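Local coordinates for genome polyprotein (Rhinovirus C, PDB 6KU7) that probably acts as the 3C cysteine protease that cuts the viral polyprotein into its working proteins, using a chymotrypsin-like two-barrel fold, at residues C139-Y144 with V174-A179; R101-M106 with N162-H167. One frame throughout, in Å; residues are numbered along the deposited sequence.

Contact 1 of 2, residues C139-Y144 with V174-A179; sequences CRLLKY and VGYGAA
The phenol ring of Y144 lies flat on the backbone of G175, whose carbonyl O sits 3.5 Å above the ring plane and over its centre. Glycine suits this place because it has no side chain to hold the ring off the strand. The ring gets there through an uncomfortable torsion, its CG lodged between backbone N and carbonyl carbon (chi1 34°). On the other face of the two-strand pair, V174 CG1 covers the rim of one Y176 ring face, while L141 CD1 approaches that ring obliquely and lies 4.1 Å from Y176 CB. K143 has CG anti to its backbone N (chi1 169°), which sets its aliphatic stem across V174 at about a right angle; K143 CG to V174 CG1, at 3.4 Å, is tight. The amine goes on to N145.

The backbones form a regular antiparallel pair. L142 N gives a bond to G177 O, and G177 N returns one to L142 O, both at 2.7 Å. Y144 and G175 exchange a second couple, and A179 N adds a bond of 3.1 Å to R140 O. The chain turns a corner at R140, whose NH1 is hydrogen-bonded to the Y184 hydroxyl.

In this C-terminal barrel of the chymotrypsin-like fold, strand 141-144 runs between 118-133 and 175-179, with L142 against V125, Y144 on V122 and L141 meeting V131; strand 175-179 has 162-170 along its far side.

Contact 2 of 2, residues R101-M106 with N162-H167; sequences REWSNM and NIVAIH
The backbones stay well apart: even the nearest CA atoms, those of W103 and V164, are 8.5 Å from each other, and no hydrogen bond crosses between 101-106 and 162-167, so side chains alone bridge the gap. V164 CG1 comes down on one face of the W103 indole in a CH-pi contact, 3.8 Å from the centroid of the six-membered ring and only 18° off its normal. A branched aliphatic residue serves well, since CG1 can both cover the indole and meet M106, while CG2 lies beside the same thioether, 4.0 Å from M106 CE.

Strand 156-159 pairs with both 103-110 and 162-170, and the sheet curls so that W103 and V164 face each other. V164 and A165 both face I157 on it, a classic beta bulge, the kind of irregularity that helps a strand coil round a barrel such as the C-terminal one of chymotrypsin-like proteases.

M106 reaches in from beyond the corner at S104 and N105. A bend at chi2 (-66°) swings its flexible thioether round, and CE meets V164 CG1 tip to tip at 3.7 Å. The same methyl lies across N162, 3.8 Å from its CB. The N162 amide crosses the indole obliquely, the two planes 51° apart, although the modelled spacing there is too short to be trusted. N162 ND2 is hydrogen-bonded to OD1 of N159.

How the contacts relate
Along the chain, 101-106 comes first, after the N-terminal six-stranded barrel, followed by 139-144, 162-167 and 174-179. The segments therefore alternate and the two contacts cross. Contact 2 closes a loop of 55 residues holding strands 118-133, 136-139, 141-144 and 156-159; contact 1 closes one of 29 residues that takes in 156-159 and 162-170. Their centres are 9 Å apart. Successive strands 162-170 and 175-179 are neighbours in one curled sheet, where A178 N probably bonds to I166 O and A178 O packs on A165 CB. Contact 1 joins adjacent strands edge to edge, whereas contact 2 joins, through side chains, two strands that both pair with 156-159.

Contact 1 of 2, residues C139-Y144 with V174-A179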
loop_
_atom_site.group_PDB
_atom_site.type_symbol
_atom_site.label_atom_id
_atom_site.label_comp_id
_atom_site.label_asym_id
_atom_site.label_seq_id
_atom_site.Cartn_x
_atom_site.Cartn_y
_atom_site.Cartn_z
ATOM N N CYS A 139 -12.835 -5.252 -2.324
ATOM C CA CYS A 139 -13.692 -4.089 -2.180
ATOM C C CYS A 139 -12.873 -2.810 -2.050
ATOM O O CYS A 139 -11.653 -2.832 -1.883
ATOM C CB CYS A 139 -14.619 -4.256 -0.969
ATOM S SG CYS A 139 -13.787 -4.297 0.628
ATOM N N ARG A 140 -13.594 -1.684 -2.120
ATOM C CA ARG A 140 -13.056 -0.334 -1.900
ATOM C C ARG A 140 -11.814 -0.056 -2.740
ATOM O O ARG A 140 -10.848 0.549 -2.277
ATOM C CB ARG A 140 -12.757 -0.086 -0.420
ATOM C CG ARG A 140 -13.521 -0.964 0.512
ATOM C CD ARG A 140 -14.513 -0.231 1.368
ATOM N NE ARG A 140 -13.955 -0.131 2.704
ATOM C CZ ARG A 140 -14.565 -0.510 3.823
ATOM N NH1 ARG A 140 -13.938 -0.398 4.981
ATOM N NH2 ARG A 140 -15.785 -1.013 3.789
ATOM N N LEU A 141 -11.842 -0.479 -3.995
ATOM C CA LEU A 141 -10.724 -0.225 -4.890
ATOM C C LEU A 141 -10.820 1.168 -5.493
ATOM O O LEU A 141 -11.908 1.640 -5.818
ATOM C CB LEU A 141 -10.696 -1.276 -5.995
ATOM C CG LEU A 141 -10.278 -2.656 -5.490
ATOM C CD1 LEU A 141 -10.295 -3.696 -6.612
ATOM C CD2 LEU A 141 -8.910 -2.536 -4.865
ATOM N N LEU A 142 -9.676 1.830 -5.628
ATOM C CA LEU A 142 -9.550 2.990 -6.505
ATOM C C LEU A 142 -8.808 2.551 -7.758
ATOM O O LEU A 142 -8.032 1.596 -7.722
ATOM C CB LEU A 142 -8.796 4.143 -5.840
ATOM C CG LEU A 142 -9.080 4.515 -4.393
ATOM C CD1 LEU A 142 -8.150 5.675 -4.012
ATOM C CD2 LEU A 142 -10.566 4.847 -4.168
ATOM N N LYS A 143 -9.073 3.227 -8.872
ATOM C CA LYS A 143 -8.613 2.773 -10.177
ATOM C C LYS A 143 -7.942 3.922 -10.905
ATOM O O LYS A 143 -8.395 5.071 -10.829
ATOM C CB LYS A 143 -9.766 2.242 -11.044
ATOM C CG LYS A 143 -9.350 2.016 -12.521
ATOM C CD LYS A 143 -10.499 2.162 -13.507
ATOM C CE LYS A 143 -10.949 3.588 -13.703
ATOM N NZ LYS A 143 -10.661 4.114 -15.069
ATOM N N TYR A 144 -6.866 3.607 -11.614
ATOM C CA TYR A 144 -6.135 4.613 -12.361
ATOM C C TYR A 144 -5.793 4.058 -13.726
ATOM O O TYR A 144 -5.596 2.853 -13.883
ATOM C CB TYR A 144 -4.859 5.061 -11.624
ATOM C CG TYR A 144 -4.167 3.982 -10.808
ATOM C CD1 TYR A 144 -3.225 3.135 -11.374
ATOM C CD2 TYR A 144 -4.458 3.825 -9.454
ATOM C CE1 TYR A 144 -2.577 2.158 -10.596
ATOM C CE2 TYR A 144 -3.844 2.860 -8.685
ATOM C CZ TYR A 144 -2.899 2.031 -9.257
ATOM O OH TYR A 144 -2.288 1.067 -8.490
ATOM N N VAL A 174 -4.756 -0.759 -16.612
ATOM C CA VAL A 174 -5.289 -0.040 -15.468
ATOM C C VAL A 174 -4.635 -0.610 -14.216
ATOM O O VAL A 174 -4.200 -1.769 -14.205
ATOM C CB VAL A 174 -6.825 -0.215 -15.449
ATOM C CG1 VAL A 174 -7.369 -0.249 -14.073
ATOM C CG2 VAL A 174 -7.500 0.856 -16.282
ATOM N N GLY A 175 -4.550 0.208 -13.164
ATOM C CA GLY A 175 -4.113 -0.246 -11.854
ATOM C C GLY A 175 -5.233 -0.113 -10.839
ATOM O O GLY A 175 -6.099 0.756 -10.972
ATOM N N TYR A 176 -5.218 -0.981 -9.824
ATOM C CA TYR A 176 -6.199 -0.956 -8.736
ATOM C C TYR A 176 -5.488 -0.704 -7.415
ATOM O O TYR A 176 -4.531 -1.404 -7.075
ATOM C CB TYR A 176 -6.999 -2.268 -8.652
ATOM C CG TYR A 176 -7.623 -2.676 -9.968
ATOM C CD1 TYR A 176 -8.882 -2.209 -10.346
ATOM C CD2 TYR A 176 -6.940 -3.516 -10.844
ATOM C CE1 TYR A 176 -9.440 -2.574 -11.560
ATOM C CE2 TYR A 176 -7.484 -3.882 -12.055
ATOM C CZ TYR A 176 -8.729 -3.420 -12.413
ATOM O OH TYR A 176 -9.246 -3.795 -13.623
ATOM N N GLY A 177 -5.961 0.286 -6.673
ATOM C CA GLY A 177 -5.398 0.612 -5.378
ATOM C C GLY A 177 -6.390 0.332 -4.273
ATOM O O GLY A 177 -7.562 0.698 -4.387
ATOM N N ALA A 178 -5.954 -0.340 -3.212
ATOM C CA ALA A 178 -6.808 -0.514 -2.048
ATOM C C ALA A 178 -6.852 0.798 -1.279
ATOM O O ALA A 178 -5.807 1.329 -0.908
ATOM C CB ALA A 178 -6.284 -1.644 -1.157
ATOM N N ALA A 179 -8.057 1.314 -1.037
ATOM C CA ALA A 179 -8.212 2.632 -0.426
ATOM C C ALA A 179 -7.675 2.653 1.002
ATOM O O ALA A 179 -8.008 1.788 1.822
ATOM C CB ALA A 179 -9.686 3.048 -0.437
HETATM O O HOH W 1 -9.445 -1.720 -0.536
#

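Contact 2 of 2, residues R101-M106 with N162-H167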
loop_
_atom_site.group_PDB
_atom_site.type_symbol
_atom_site.label_atom_id
_atom_site.label_comp_id
_atom_site.label_asym_id
_atom_site.label_seq_id
_atom_site.Cartn_x
_atom_site.Cartn_y
_atom_site.Cartn_z
ATOM N N ARG A 101 -12.727 8.582 -2.701
ATOM C CA ARG A 101 -12.815 9.831 -3.425
ATOM C C ARG A 101 -11.865 9.868 -4.616
ATOM O O ARG A 101 -10.840 9.193 -4.609
ATOM C CB ARG A 101 -12.453 10.927 -2.479
ATOM C CG ARG A 101 -12.255 12.091 -3.227
ATOM C CD ARG A 101 -11.664 13.009 -2.403
ATOM N NE ARG A 101 -10.296 13.570 -2.573
ATOM C CZ ARG A 101 -9.918 14.456 -3.517
ATOM N NH1 ARG A 101 -10.844 14.923 -4.339
ATOM N NH2 ARG A 101 -8.742 15.055 -3.618
ATOM N N GLU A 102 -12.242 10.631 -5.653
ATOM C CA GLU A 102 -11.397 10.907 -6.815
ATOM C C GLU A 102 -10.237 11.812 -6.463
ATOM O O GLU A 102 -10.421 12.785 -5.771
ATOM C CB GLU A 102 -12.216 11.596 -7.897
ATOM C CG GLU A 102 -13.316 10.723 -8.348
ATOM C CD GLU A 102 -13.967 11.229 -9.578
ATOM O OE1 GLU A 102 -15.147 10.864 -9.779
ATOM O OE2 GLU A 102 -13.296 11.979 -10.328
ATOM N N TRP A 103 -9.061 11.544 -7.007
ATOM C CA TRP A 103 -7.888 12.377 -6.778
ATOM C C TRP A 103 -7.237 12.660 -8.122
ATOM O O TRP A 103 -7.193 11.772 -8.969
ATOM C CB TRP A 103 -6.889 11.664 -5.840
ATOM C CG TRP A 103 -7.487 11.469 -4.508
ATOM C CD1 TRP A 103 -8.354 10.490 -4.149
ATOM C CD2 TRP A 103 -7.283 12.276 -3.347
ATOM N NE1 TRP A 103 -8.713 10.633 -2.830
ATOM C CE2 TRP A 103 -8.068 11.725 -2.315
ATOM C CE3 TRP A 103 -6.499 13.395 -3.072
ATOM C CZ2 TRP A 103 -8.108 12.270 -1.041
ATOM C CZ3 TRP A 103 -6.563 13.951 -1.813
ATOM C CH2 TRP A 103 -7.355 13.389 -0.818
ATOM N N SER A 104 -6.736 13.879 -8.330
ATOM C CA SER A 104 -5.986 14.174 -9.546
ATOM C C SER A 104 -4.484 14.156 -9.274
ATOM O O SER A 104 -4.035 14.244 -8.128
ATOM C CB SER A 104 -6.382 15.527 -10.151
ATOM O OG SER A 104 -6.227 16.565 -9.211
ATOM N N ASN A 105 -3.716 14.009 -10.355
ATOM C CA ASN A 105 -2.258 14.172 -10.343
ATOM C C ASN A 105 -1.605 13.253 -9.315
ATOM O O ASN A 105 -0.621 13.613 -8.663
ATOM C CB ASN A 105 -1.857 15.639 -10.106
ATOM C CG ASN A 105 -2.314 16.552 -11.241
ATOM O OD1 ASN A 105 -1.619 16.720 -12.237
ATOM N ND2 ASN A 105 -3.486 17.128 -11.096
ATOM N N MET A 106 -2.149 12.053 -9.181
ATOM C CA MET A 106 -1.618 11.097 -8.226
ATOM C C MET A 106 -0.382 10.397 -8.779
ATOM O O MET A 106 -0.187 10.283 -9.994
ATOM C CB MET A 106 -2.688 10.073 -7.863
ATOM C CG MET A 106 -3.570 10.527 -6.728
ATOM S SD MET A 106 -2.632 10.669 -5.191
ATOM C CE MET A 106 -3.760 11.615 -4.178
ATOM N N ASN A 162 -1.251 13.828 0.538
ATOM C CA ASN A 162 -2.372 12.922 0.327
ATOM C C ASN A 162 -1.818 11.534 0.044
ATOM O O ASN A 162 -1.177 11.330 -0.992
ATOM C CB ASN A 162 -3.256 13.392 -0.841
ATOM C CG ASN A 162 -3.732 14.831 -0.695
ATOM O OD1 ASN A 162 -4.444 15.170 0.245
ATOM N ND2 ASN A 162 -3.385 15.667 -1.666
ATOM N N ILE A 163 -2.066 10.593 0.955
ATOM C CA ILE A 163 -1.637 9.196 0.846
ATOM C C ILE A 163 -2.913 8.360 0.811
ATOM O O ILE A 163 -3.552 8.152 1.849
ATOM C CB ILE A 163 -0.729 8.789 2.015
ATOM C CG1 ILE A 163 0.475 9.742 2.104
ATOM C CG2 ILE A 163 -0.264 7.316 1.882
ATOM C CD1 ILE A 163 1.253 9.667 3.419
ATOM N N VAL A 164 -3.313 7.885 -0.369
ATOM C CA VAL A 164 -4.702 7.471 -0.551
ATOM C C VAL A 164 -4.899 5.986 -0.859
ATOM O O VAL A 164 -6.038 5.501 -0.732
ATOM C CB VAL A 164 -5.405 8.322 -1.627
ATOM C CG1 VAL A 164 -5.203 9.810 -1.333
ATOM C CG2 VAL A 164 -4.910 7.945 -3.015
ATOM N N ALA A 165 -3.859 5.243 -1.226
ATOM C CA ALA A 165 -4.045 3.821 -1.534
ATOM C C ALA A 165 -2.702 3.110 -1.601
ATOM O O ALA A 165 -1.647 3.743 -1.719
ATOM C CB ALA A 165 -4.778 3.606 -2.860
ATOM N N ILE A 166 -2.751 1.771 -1.528
ATOM C CA ILE A 166 -1.612 0.944 -1.914
ATOM C C ILE A 166 -1.997 0.147 -3.155
ATOM O O ILE A 166 -3.138 -0.316 -3.295
ATOM C CB ILE A 166 -1.105 0.022 -0.787
ATOM C CG1 ILE A 166 -2.193 -0.916 -0.312
ATOM C CG2 ILE A 166 -0.551 0.854 0.403
ATOM C CD1 ILE A 166 -1.661 -2.051 0.575
ATOM N N HIS A 167 -1.052 0.028 -4.077
ATOM C CA HIS A 167 -1.317 -0.670 -5.324
ATOM C C HIS A 167 -1.457 -2.173 -5.066
ATOM O O HIS A 167 -0.600 -2.777 -4.416
ATOM C CB HIS A 167 -0.184 -0.383 -6.305
ATOM C CG HIS A 167 -0.339 -1.100 -7.607
ATOM N ND1 HIS A 167 -1.185 -0.657 -8.598
ATOM C CD2 HIS A 167 0.184 -2.265 -8.051
ATOM C CE1 HIS A 167 -1.133 -1.490 -9.623
ATOM N NE2 HIS A 167 -0.307 -2.471 -9.317
#